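Local coordinates for kinesin-like protein KIF19 (PDB 5GSZ) that walks toward microtubule plus ends and depolymerises microtubules at ciliary tips, thereby regulating the length of motile cilia, through an ATP-binding kinesin-8 motor domain, at residues A222-A227 with L246-L251. Sequence-based numbering, arbitrary orientation.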
ATOM      1  N   ALA A 222       6.034   4.791   2.527  1.00 37.77           N
ATOM      2  CA  ALA A 222       5.395   6.101   2.495  1.00 39.04           C
ATOM      3  C   ALA A 222       3.947   5.938   2.940  1.00 38.36           C
ATOM      4  O   ALA A 222       3.203   5.129   2.382  1.00 36.49           O
ATOM      5  CB  ALA A 222       5.504   6.736   1.111  1.00 37.33           C
ATOM      6  N   VAL A 223       3.553   6.667   3.971  1.00 39.33           N
ATOM      7  CA  VAL A 223       2.202   6.549   4.491  1.00 40.23           C
ATOM      8  C   VAL A 223       1.505   7.884   4.320  1.00 43.71           C
ATOM      9  O   VAL A 223       1.973   8.914   4.826  1.00 42.30           O
ATOM     10  CB  VAL A 223       2.165   6.099   5.956  1.00 42.80           C
ATOM     11  CG1 VAL A 223       0.731   5.803   6.331  1.00 44.15           C
ATOM     12  CG2 VAL A 223       3.057   4.854   6.179  1.00 40.37           C
ATOM     13  N   LEU A 224       0.401   7.863   3.593  1.00 39.33           N
ATOM     14  CA  LEU A 224      -0.528   8.977   3.530  1.00 42.19           C
ATOM     15  C   LEU A 224      -1.769   8.589   4.342  1.00 45.61           C
ATOM     16  O   LEU A 224      -2.438   7.588   4.039  1.00 41.23           O
ATOM     17  CB  LEU A 224      -0.870   9.301   2.073  1.00 40.32           C
ATOM     18  CG  LEU A 224      -1.823  10.479   1.912  1.00 45.05           C
ATOM     19  CD1 LEU A 224      -1.097  11.731   2.287  1.00 47.90           C
ATOM     20  CD2 LEU A 224      -2.349  10.570   0.498  1.00 46.71           C
ATOM     21  N   GLN A 225      -2.047   9.338   5.403  1.00 47.29           N
ATOM     22  CA  GLN A 225      -3.243   9.091   6.194  1.00 48.93           C
ATOM     23  C   GLN A 225      -4.173  10.288   6.135  1.00 45.06           C
ATOM     24  O   GLN A 225      -3.731  11.434   6.162  1.00 45.18           O
ATOM     25  CB  GLN A 225      -2.925   8.739   7.639  1.00 49.01           C
ATOM     26  CG  GLN A 225      -1.781   9.467   8.266  1.00 58.43           C
ATOM     27  CD  GLN A 225      -1.921   9.477   9.786  1.00 72.06           C
ATOM     28  OE1 GLN A 225      -3.034   9.297  10.325  1.00 64.76           O
ATOM     29  NE2 GLN A 225      -0.791   9.641  10.489  1.00 66.36           N
ATOM     30  N   VAL A 226      -5.460   9.993   6.009  1.00 43.97           N
ATOM     31  CA  VAL A 226      -6.518  10.984   5.930  1.00 47.39           C
ATOM     32  C   VAL A 226      -7.517  10.680   7.033  1.00 44.14           C
ATOM     33  O   VAL A 226      -8.076   9.579   7.078  1.00 41.08           O
ATOM     34  CB  VAL A 226      -7.224  10.970   4.566  1.00 45.34           C
ATOM     35  CG1 VAL A 226      -8.268  12.088   4.505  1.00 42.32           C
ATOM     36  CG2 VAL A 226      -6.220  11.078   3.456  1.00 40.56           C
ATOM     37  N   ALA A 227      -7.745  11.656   7.906  1.00 48.23           N
ATOM     38  CA  ALA A 227      -8.721  11.558   8.985  1.00 46.10           C
ATOM     39  C   ALA A 227      -9.966  12.355   8.613  1.00 45.23           C
ATOM     40  O   ALA A 227      -9.863  13.404   7.970  1.00 49.46           O
ATOM     41  CB  ALA A 227      -8.120  12.082  10.284  1.00 39.41           C
ATOM     42  N   LEU A 246      -8.490   6.732   6.901  1.00 42.60           N
ATOM     43  CA  LEU A 246      -8.001   6.047   5.714  1.00 41.15           C
ATOM     44  C   LEU A 246      -6.478   6.100   5.704  1.00 39.60           C
ATOM     45  O   LEU A 246      -5.887   7.146   5.977  1.00 38.96           O
ATOM     46  CB  LEU A 246      -8.574   6.667   4.432  1.00 40.19           C
ATOM     47  CG  LEU A 246      -7.916   6.162   3.132  1.00 43.22           C
ATOM     48  CD1 LEU A 246      -8.128   4.656   2.916  1.00 40.24           C
ATOM     49  CD2 LEU A 246      -8.350   6.947   1.916  1.00 40.30           C
ATOM     50  N   PHE A 247      -5.850   4.964   5.415  1.00 39.23           N
ATOM     51  CA  PHE A 247      -4.403   4.862   5.288  1.00 42.13           C
ATOM     52  C   PHE A 247      -4.057   4.399   3.888  1.00 42.39           C
ATOM     53  O   PHE A 247      -4.601   3.394   3.419  1.00 42.46           O
ATOM     54  CB  PHE A 247      -3.809   3.875   6.285  1.00 42.88           C
ATOM     55  CG  PHE A 247      -3.642   4.427   7.658  1.00 46.66           C
ATOM     56  CD1 PHE A 247      -2.530   5.173   7.982  1.00 46.75           C
ATOM     57  CD2 PHE A 247      -4.585   4.182   8.637  1.00 49.29           C
ATOM     58  CE1 PHE A 247      -2.374   5.667   9.258  1.00 53.67           C
ATOM     59  CE2 PHE A 247      -4.420   4.675   9.907  1.00 49.18           C
ATOM     60  CZ  PHE A 247      -3.319   5.414  10.214  1.00 49.19           C
ATOM     61  N   MET A 248      -3.144   5.120   3.234  1.00 41.25           N
ATOM     62  CA  MET A 248      -2.736   4.804   1.865  1.00 44.63           C
ATOM     63  C   MET A 248      -1.221   4.661   1.841  1.00 42.84           C
ATOM     64  O   MET A 248      -0.492   5.643   2.033  1.00 42.31           O
ATOM     65  CB  MET A 248      -3.229   5.865   0.880  1.00 40.12           C
ATOM     66  CG  MET A 248      -4.731   5.774   0.668  1.00 44.27           C
ATOM     67  SD  MET A 248      -5.438   6.928  -0.537  1.00 48.41           S
ATOM     68  CE  MET A 248      -5.245   8.480   0.330  1.00 41.95           C
ATOM     69  N   ILE A 249      -0.748   3.440   1.615  1.00 38.39           N
ATOM     70  CA  ILE A 249       0.632   3.090   1.909  1.00 36.97           C
ATOM     71  C   ILE A 249       1.344   2.635   0.646  1.00 38.66           C
ATOM     72  O   ILE A 249       0.848   1.766  -0.082  1.00 36.73           O
ATOM     73  CB  ILE A 249       0.710   2.024   3.006  1.00 37.67           C
ATOM     74  CG1 ILE A 249       0.060   2.585   4.273  1.00 39.68           C
ATOM     75  CG2 ILE A 249       2.172   1.630   3.242  1.00 35.78           C
ATOM     76  CD1 ILE A 249      -0.345   1.533   5.273  1.00 41.50           C
ATOM     77  N   ASP A 250       2.506   3.250   0.398  1.00 40.91           N
ATOM     78  CA  ASP A 250       3.491   2.838  -0.592  1.00 37.06           C
ATOM     79  C   ASP A 250       4.599   2.099   0.156  1.00 35.97           C
ATOM     80  O   ASP A 250       5.483   2.725   0.739  1.00 40.81           O
ATOM     81  CB  ASP A 250       4.027   4.062  -1.321  1.00 38.47           C
ATOM     82  CG  ASP A 250       4.939   3.703  -2.493  1.00 43.47           C
ATOM     83  OD1 ASP A 250       4.911   2.543  -2.957  1.00 40.18           O
ATOM     84  OD2 ASP A 250       5.686   4.592  -2.955  1.00 45.53           O
ATOM     85  N   LEU A 251       4.558   0.770   0.131  1.00 35.05           N
ATOM     86  CA  LEU A 251       5.424  -0.029   0.990  1.00 39.68           C
ATOM     87  C   LEU A 251       6.879   0.009   0.527  1.00 45.81           C
ATOM     88  O   LEU A 251       7.219   0.482  -0.563  1.00 48.31           O
ATOM     89  CB  LEU A 251       4.978  -1.489   1.032  1.00 34.67           C
ATOM     90  CG  LEU A 251       3.714  -1.840   1.796  1.00 37.00           C
ATOM     91  CD1 LEU A 251       3.388  -3.308   1.670  1.00 37.08           C
ATOM     92  CD2 LEU A 251       3.908  -1.474   3.233  1.00 42.19           C
TER
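A222–V226 and L246–D250 pair as the antiparallel strands of a β-hairpin in the central sheet of the kinesin motor domain, their directions 166° apart. A222/D250, L224/M248 and V226/L246 are hydrogen-bonded pairs, each joined by two N-H···O bonds. M248 N, for example, bonds to L224 O at 2.7 Å. V223/I249 and Q225/F247 are the non-hydrogen-bonded pairs between them.

V223, Q225, F247 and I249 share one face, where helix 302-307 packs on F247 and I249. V223 CG1 meets the F247 ring at its edge, 3.7 Å from CD1. V223 CG1 also lies 3.9 Å from I249 CG1, the two side chains running side by side. Q225 runs alongside F247, with its CB 3.5 Å from CE1. Its amide plane is turned 26° from the ring, and its OE1 accepts a hydrogen bond from R245.

The other face carries A222, L224, V226, L246, M248 and D250. Helix 123-136 packs here against L224, L246 and M248. M248 bends at its last torsion (chi3 -69°), bringing CE within 3.6 Å of L224 CD2. M248 CE is also 4.2 Å from V226 CG2.

D250 begins the DxxG sequence of switch II, and its side chain is about 4 Å from the bound magnesium ion (nearest atoms). Its OD2 is hydrogen-bonded to T111 OG1 of the P-loop and forms a salt bridge with R206, while D250 CB sits 3.9 Å from A222 CB.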